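Local coordinates for protein FAD-dependent oxidoreductase (Actinomadura kijaniata, PDB 4KCF) that probably catalyses the flavin-dependent N-oxygenation of the amino group of a dTDP-linked amino sugar, in the formation of kijanose, at residues 186-191 with 237-242; 168-173 with 198-203. All coordinates share one frame; numbering follows the deposited sequence.

Both contacts belong to the beta-rich middle domain of the acyl-CoA dehydrogenase fold and to one mixed sheet, in which strands 169-172 and 178-187 are neighbours. Their centres lie about 21 Å apart. Along the chain the segments alternate: 168-173 comes first, then 186-191, 198-203 and 237-242, so that neither contact is closed before the other begins. Interaction 1 sits where strand 178-187 runs out against the flavin, whereas interaction 2 joins strands 169-172 and 195-202 farther from the centre of the chain. They meet through packing of Ile242 CD1 on Ile198 CD1 at 3.7 Å, which links the flavin-binding end of the sheet to its more peripheral part.

Interaction 1 (186-191 with 237-242). With FMN (flavin mononucleotide), chain C.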
loop_
_atom_site.group_PDB
_atom_site.type_symbol
_atom_site.label_atom_id
_atom_site.label_comp_id
_atom_site.label_asym_id
_atom_site.label_seq_id
_atom_site.Cartn_x
_atom_site.Cartn_y
_atom_site.Cartn_z
ATOM N N LEU A 186 -10.827 1.889 7.511
ATOM C CA LEU A 186 -9.633 2.281 6.730
ATOM C C LEU A 186 -9.515 1.440 5.453
ATOM O O LEU A 186 -8.665 0.556 5.358
ATOM C CB LEU A 186 -8.355 2.239 7.594
ATOM C CG LEU A 186 -8.509 2.991 8.929
ATOM C CD1 LEU A 186 -7.315 2.729 9.850
ATOM C CD2 LEU A 186 -8.632 4.495 8.691
ATOM N N VAL A 187 -10.401 1.650 4.480
ATOM C CA VAL A 187 -10.374 0.844 3.261
ATOM C C VAL A 187 -10.167 1.841 2.147
ATOM O O VAL A 187 -11.145 2.394 1.640
ATOM C CB VAL A 187 -11.695 0.070 2.989
ATOM C CG1 VAL A 187 -11.521 -0.851 1.770
ATOM C CG2 VAL A 187 -12.070 -0.815 4.190
ATOM N N SER A 188 -8.910 2.122 1.817
ATOM C CA SER A 188 -8.627 3.135 0.813
ATOM C C SER A 188 -9.196 2.642 -0.521
ATOM O O SER A 188 -9.267 1.420 -0.741
ATOM C CB SER A 188 -7.103 3.299 0.659
ATOM O OG SER A 188 -6.577 3.611 1.940
ATOM N N MET A 189 -9.547 3.616 -1.361
ATOM C CA MET A 189 -10.028 3.433 -2.738
ATOM C C MET A 189 -11.458 2.892 -2.742
ATOM O O MET A 189 -11.980 2.548 -3.799
ATOM C CB MET A 189 -9.089 2.561 -3.572
ATOM C CG MET A 189 -9.322 2.607 -5.085
ATOM S SD MET A 189 -7.969 1.788 -5.955
ATOM C CE MET A 189 -7.921 0.144 -5.276
ATOM N N ALA A 190 -12.106 2.860 -1.582
ATOM C CA ALA A 190 -13.368 2.134 -1.451
ATOM C C ALA A 190 -14.490 2.745 -2.291
ATOM O O ALA A 190 -15.278 1.994 -2.870
ATOM C CB ALA A 190 -13.790 1.966 0.003
ATOM N N PRO A 191 -14.549 4.088 -2.392
ATOM C CA PRO A 191 -15.652 4.675 -3.146
ATOM C C PRO A 191 -15.723 4.197 -4.593
ATOM O O PRO A 191 -16.740 4.416 -5.237
ATOM C CB PRO A 191 -15.375 6.181 -3.080
ATOM C CG PRO A 191 -14.594 6.337 -1.790
ATOM C CD PRO A 191 -13.707 5.131 -1.771
ATOM N N SER A 237 -7.813 9.716 -0.214
ATOM C CA SER A 237 -7.514 8.336 -0.544
ATOM C C SER A 237 -8.757 7.452 -0.441
ATOM O O SER A 237 -8.653 6.254 -0.698
ATOM C CB SER A 237 -6.391 7.723 0.319
ATOM O OG SER A 237 -6.847 7.749 1.668
ATOM N N GLY A 238 -9.896 7.998 -0.027
ATOM C CA GLY A 238 -11.129 7.206 -0.012
ATOM C C GLY A 238 -11.159 6.160 1.076
ATOM O O GLY A 238 -11.701 5.072 0.859
ATOM N N THR A 239 -10.579 6.511 2.229
ATOM C CA THR A 239 -10.213 5.524 3.247
ATOM C C THR A 239 -11.351 5.349 4.269
ATOM O O THR A 239 -11.177 5.538 5.484
ATOM C CB THR A 239 -8.804 5.867 3.855
ATOM O OG1 THR A 239 -7.845 5.835 2.791
ATOM C CG2 THR A 239 -8.308 4.866 4.919
ATOM N N VAL A 240 -12.505 4.935 3.742
ATOM C CA VAL A 240 -13.742 4.797 4.517
ATOM C C VAL A 240 -13.926 3.451 5.192
ATOM O O VAL A 240 -13.123 2.540 5.010
ATOM C CB VAL A 240 -14.979 5.071 3.641
ATOM C CG1 VAL A 240 -14.880 6.465 3.090
ATOM C CG2 VAL A 240 -15.086 3.974 2.533
ATOM N N ASP A 241 -14.947 3.340 6.034
ATOM C CA ASP A 241 -15.276 2.059 6.650
ATOM C C ASP A 241 -16.181 1.332 5.668
ATOM O O ASP A 241 -16.858 1.982 4.868
ATOM C CB ASP A 241 -16.050 2.279 7.948
ATOM C CG ASP A 241 -15.141 2.661 9.108
ATOM O OD1 ASP A 241 -14.045 3.233 8.916
ATOM O OD2 ASP A 241 -15.510 2.312 10.243
ATOM N N ILE A 242 -16.212 0.006 5.751
ATOM C CA ILE A 242 -17.205 -0.797 5.019
ATOM C C ILE A 242 -17.902 -1.743 5.999
ATOM O O ILE A 242 -17.269 -2.257 6.926
ATOM C CB ILE A 242 -16.582 -1.530 3.815
ATOM C CG1 ILE A 242 -15.627 -2.618 4.309
ATOM C CG2 ILE A 242 -15.889 -0.527 2.903
ATOM C CD1 ILE A 242 -14.658 -3.092 3.270
HETATM N N1 FMN C . -5.595 -0.954 5.763
HETATM C C2 FMN C . -6.108 -1.837 4.866
HETATM O O2 FMN C . -6.189 -3.035 5.257
HETATM N N3 FMN C . -6.475 -1.428 3.620
HETATM C C4 FMN C . -6.387 -0.108 3.343
HETATM O O4 FMN C . -6.758 0.333 2.109
HETATM C C4A FMN C . -5.821 0.813 4.259
HETATM N N5 FMN C . -5.678 2.149 3.991
HETATM C C5A FMN C . -5.201 2.984 4.956
HETATM C C6 FMN C . -5.067 4.342 4.662
HETATM C C7 FMN C . -4.556 5.227 5.629
HETATM C C7M FMN C . -4.430 6.695 5.317
HETATM C C8 FMN C . -4.170 4.725 6.965
HETATM C C8M FMN C . -3.608 5.607 8.060
HETATM C C9 FMN C . -4.315 3.362 7.192
HETATM C C9A FMN C . -4.817 2.483 6.212
HETATM N N10 FMN C . -4.972 1.160 6.496
HETATM C C10 FMN C . -5.431 0.354 5.509
HETATM C "C1'" FMN C . -4.693 0.519 7.796
HETATM C "C2'" FMN C . -3.418 0.523 8.638
HETATM O "O2'" FMN C . -2.705 -0.373 7.787
HETATM C "C3'" FMN C . -3.407 0.168 10.156
HETATM O "O3'" FMN C . -4.087 -1.062 10.503
HETATM C "C4'" FMN C . -3.851 1.141 11.285
HETATM O "O4'" FMN C . -4.008 2.574 11.111
HETATM O O HOH W 1 -12.214 4.970 7.824
#
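Leu186 and Thr239 meet beside the flavin, where Thr239 CG2 comes to 3.4 Å from Leu186 CA. The same methyl, placed anti to the backbone N, reaches FMN C6 at 3.3 Å, so one branch of the threonine touches strand and cofactor together. A water close by joins Thr239 O to Asp241 OD1, an oxygen also hydrogen-bonded to Thr185. Val187 N donates a hydrogen bond to Val240 O at 2.9 Å, while Val187 CG2 meets Ile242 CD1 at 3.6 Å, the two side chains crossing nearly at right angles. At Ser188 the segment turns to the cofactor. The backbone N donates a hydrogen bond to FMN O4 (2.8 Å) and the hydroxyl OG donates to FMN N5 (2.7 Å); with chi1 at -56°, OG also lies close to Thr239 OG1. Met189 sits within a type II turn running from Val187 to Ala190, and its N donates to Ser237 O at 2.9 Å. Ala190 presses its CB tightly on Val240 CG2 and adds a weak hydrogen bond from its N to Gly238 O. Last, the Pro191 ring lies against Gly238, with CD 3.3 Å from Gly238 O, in the place a side chain on Gly238 would need. With a glycine in its place the ring is gone, and Gly238 would probably lose that packing and face a gap beside its CA and carbonyl. Ser188 thus holds the O4 and N5 edge of the isoalloxazine with two hydrogen bonds, and Phe400 O and Gln402 N hold the FMN as well. Donors at O4 and N5 are likely to draw electron density toward this edge of the flavin, next to C4A, the carbon at which flavin monooxygenases generally bind oxygen.

Interaction 2 (168-173 with 198-203); sequences TTLRPD and INARTD
Thr169 and Arg201 lie side by side in register, their side chains on the same face, where the two backbones come close together and Thr169 CA is 3.1 Å from Arg201 O in a CA-H...O contact. That same carbonyl accepts from Leu170 N at 2.9 Å. On one side of it Arg201 N donates to Thr168 O (3.1 Å), and on the other Asp203 N reaches Leu170 O (2.8 Å). This tight ladder is that of parallel strands in the mixed sheet of the acyl-CoA dehydrogenase middle domain, strand 169-172 lying between 195-202 and its antiparallel neighbour 178-187. The face with Leu170 and Thr202 is the buried one. There Leu170 also rests on Trp178 and Ala212, and Thr202 OG1 is hydrogen-bonded to Arg210 N; next to them Ala200 CB lies 4.2 Å from Thr168 CG2. The face with Thr169 and Arg201 is partly open. Bent at chi2 (138°) and chi3 (90°), Arg201 crosses Thr169 obliquely, its CD 3.9 Å from Thr169 CG2. Looser still is the far end, where the exposed Arg171 extends away from Asp203 to a salt bridge with Asp246, though Arg171 CA and Pro172 CD both touch Asp203 O, the latter at 3.3 Å.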
loop_
_atom_site.group_PDB
_atom_site.type_symbol
_atom_site.label_atom_id
_atom_site.label_comp_id
_atom_site.label_asym_id
_atom_site.label_seq_id
_atom_site.Cartn_x
_atom_site.Cartn_y
_atom_site.Cartn_z
ATOM N N THR A 168 -15.034 -9.188 12.547
ATOM C CA THR A 168 -15.484 -9.711 11.251
ATOM C C THR A 168 -15.324 -11.229 11.130
ATOM O O THR A 168 -14.214 -11.772 11.083
ATOM C CB THR A 168 -14.879 -8.950 10.039
ATOM O OG1 THR A 168 -15.067 -7.538 10.198
ATOM C CG2 THR A 168 -15.544 -9.383 8.737
ATOM N N THR A 169 -16.476 -11.894 11.043
ATOM C CA THR A 169 -16.550 -13.352 10.998
ATOM C C THR A 169 -17.321 -13.875 9.778
ATOM O O THR A 169 -18.205 -13.212 9.222
ATOM C CB THR A 169 -17.228 -13.919 12.257
ATOM O OG1 THR A 169 -18.586 -13.490 12.224
ATOM C CG2 THR A 169 -16.641 -13.417 13.568
ATOM N N LEU A 170 -16.937 -15.074 9.358
ATOM C CA LEU A 170 -17.593 -15.844 8.312
ATOM C C LEU A 170 -18.246 -17.036 8.991
ATOM O O LEU A 170 -17.574 -17.759 9.735
ATOM C CB LEU A 170 -16.578 -16.444 7.349
ATOM C CG LEU A 170 -16.195 -15.890 5.983
ATOM C CD1 LEU A 170 -15.442 -16.973 5.254
ATOM C CD2 LEU A 170 -17.364 -15.396 5.150
ATOM N N ARG A 171 -19.539 -17.221 8.751
ATOM C CA ARG A 171 -20.252 -18.385 9.273
ATOM C C ARG A 171 -20.865 -19.150 8.089
ATOM O O ARG A 171 -21.239 -18.533 7.080
ATOM C CB ARG A 171 -21.250 -18.004 10.375
ATOM C CG ARG A 171 -22.183 -16.904 9.977
ATOM C CD ARG A 171 -23.142 -16.487 11.075
ATOM N NE ARG A 171 -24.208 -15.677 10.478
ATOM C CZ ARG A 171 -25.494 -16.019 10.379
ATOM N NH1 ARG A 171 -26.352 -15.192 9.784
ATOM N NH2 ARG A 171 -25.952 -17.176 10.860
ATOM N N PRO A 172 -20.927 -20.494 8.186
ATOM C CA PRO A 172 -21.537 -21.308 7.137
ATOM C C PRO A 172 -23.026 -20.987 7.058
ATOM O O PRO A 172 -23.659 -20.827 8.102
ATOM C CB PRO A 172 -21.335 -22.748 7.621
ATOM C CG PRO A 172 -21.197 -22.642 9.081
ATOM C CD PRO A 172 -20.524 -21.313 9.342
ATOM N N ASP A 173 -23.536 -20.875 5.833
ATOM C CA ASP A 173 -24.944 -20.549 5.530
ATOM C C ASP A 173 -25.840 -21.785 5.620
ATOM O O ASP A 173 -27.045 -21.712 5.381
ATOM C CB ASP A 173 -25.115 -19.825 4.172
ATOM C CG ASP A 173 -24.658 -20.644 2.955
ATOM O OD1 ASP A 173 -24.197 -21.806 3.028
ATOM O OD2 ASP A 173 -24.763 -20.121 1.829
ATOM N N ILE A 198 -11.255 -9.196 2.044
ATOM C CA ILE A 198 -11.567 -8.917 3.428
ATOM C C ILE A 198 -10.871 -9.930 4.326
ATOM O O ILE A 198 -10.944 -11.102 3.989
ATOM C CB ILE A 198 -13.105 -8.954 3.617
ATOM C CG1 ILE A 198 -13.798 -7.843 2.802
ATOM C CG2 ILE A 198 -13.499 -8.816 5.072
ATOM C CD1 ILE A 198 -13.243 -6.451 2.984
ATOM N N ASN A 199 -10.151 -9.506 5.369
ATOM C CA ASN A 199 -9.617 -10.411 6.411
ATOM C C ASN A 199 -10.705 -10.762 7.421
ATOM O O ASN A 199 -11.195 -9.878 8.111
ATOM C CB ASN A 199 -8.389 -9.820 7.136
ATOM C CG ASN A 199 -8.103 -10.428 8.518
ATOM O OD1 ASN A 199 -7.941 -9.698 9.509
ATOM N ND2 ASN A 199 -7.986 -11.749 8.591
ATOM N N ALA A 200 -11.070 -12.037 7.516
ATOM C CA ALA A 200 -12.169 -12.458 8.365
ATOM C C ALA A 200 -11.722 -13.732 9.061
ATOM O O ALA A 200 -10.793 -14.380 8.579
ATOM C CB ALA A 200 -13.406 -12.736 7.520
ATOM N N ARG A 201 -12.347 -14.057 10.188
ATOM C CA ARG A 201 -12.165 -15.348 10.860
ATOM C C ARG A 201 -13.421 -16.206 10.726
ATOM O O ARG A 201 -14.551 -15.715 10.824
ATOM C CB ARG A 201 -11.833 -15.226 12.348
ATOM C CG ARG A 201 -12.708 -14.258 13.117
ATOM C CD ARG A 201 -13.125 -14.776 14.493
ATOM N NE ARG A 201 -12.137 -14.354 15.475
ATOM C CZ ARG A 201 -11.149 -15.123 15.920
ATOM N NH1 ARG A 201 -10.297 -14.632 16.803
ATOM N NH2 ARG A 201 -11.008 -16.378 15.509
ATOM N N THR A 202 -13.216 -17.495 10.491
ATOM C CA THR A 202 -14.346 -18.415 10.486
ATOM C C THR A 202 -14.924 -18.472 11.900
ATOM O O THR A 202 -14.264 -18.148 12.889
ATOM C CB THR A 202 -13.947 -19.833 10.029
ATOM O OG1 THR A 202 -12.869 -20.315 10.843
ATOM C CG2 THR A 202 -13.517 -19.832 8.573
ATOM N N ASP A 203 -16.190 -18.865 11.960
ATOM C CA ASP A 203 -16.852 -19.254 13.199
ATOM C C ASP A 203 -18.086 -20.113 12.921
ATOM O O ASP A 203 -18.577 -20.171 11.788
ATOM C CB ASP A 203 -17.230 -18.020 14.013
ATOM C CG ASP A 203 -17.611 -18.360 15.440
ATOM O OD1 ASP A 203 -17.102 -19.351 16.015
ATOM O OD2 ASP A 203 -18.449 -17.607 15.978
#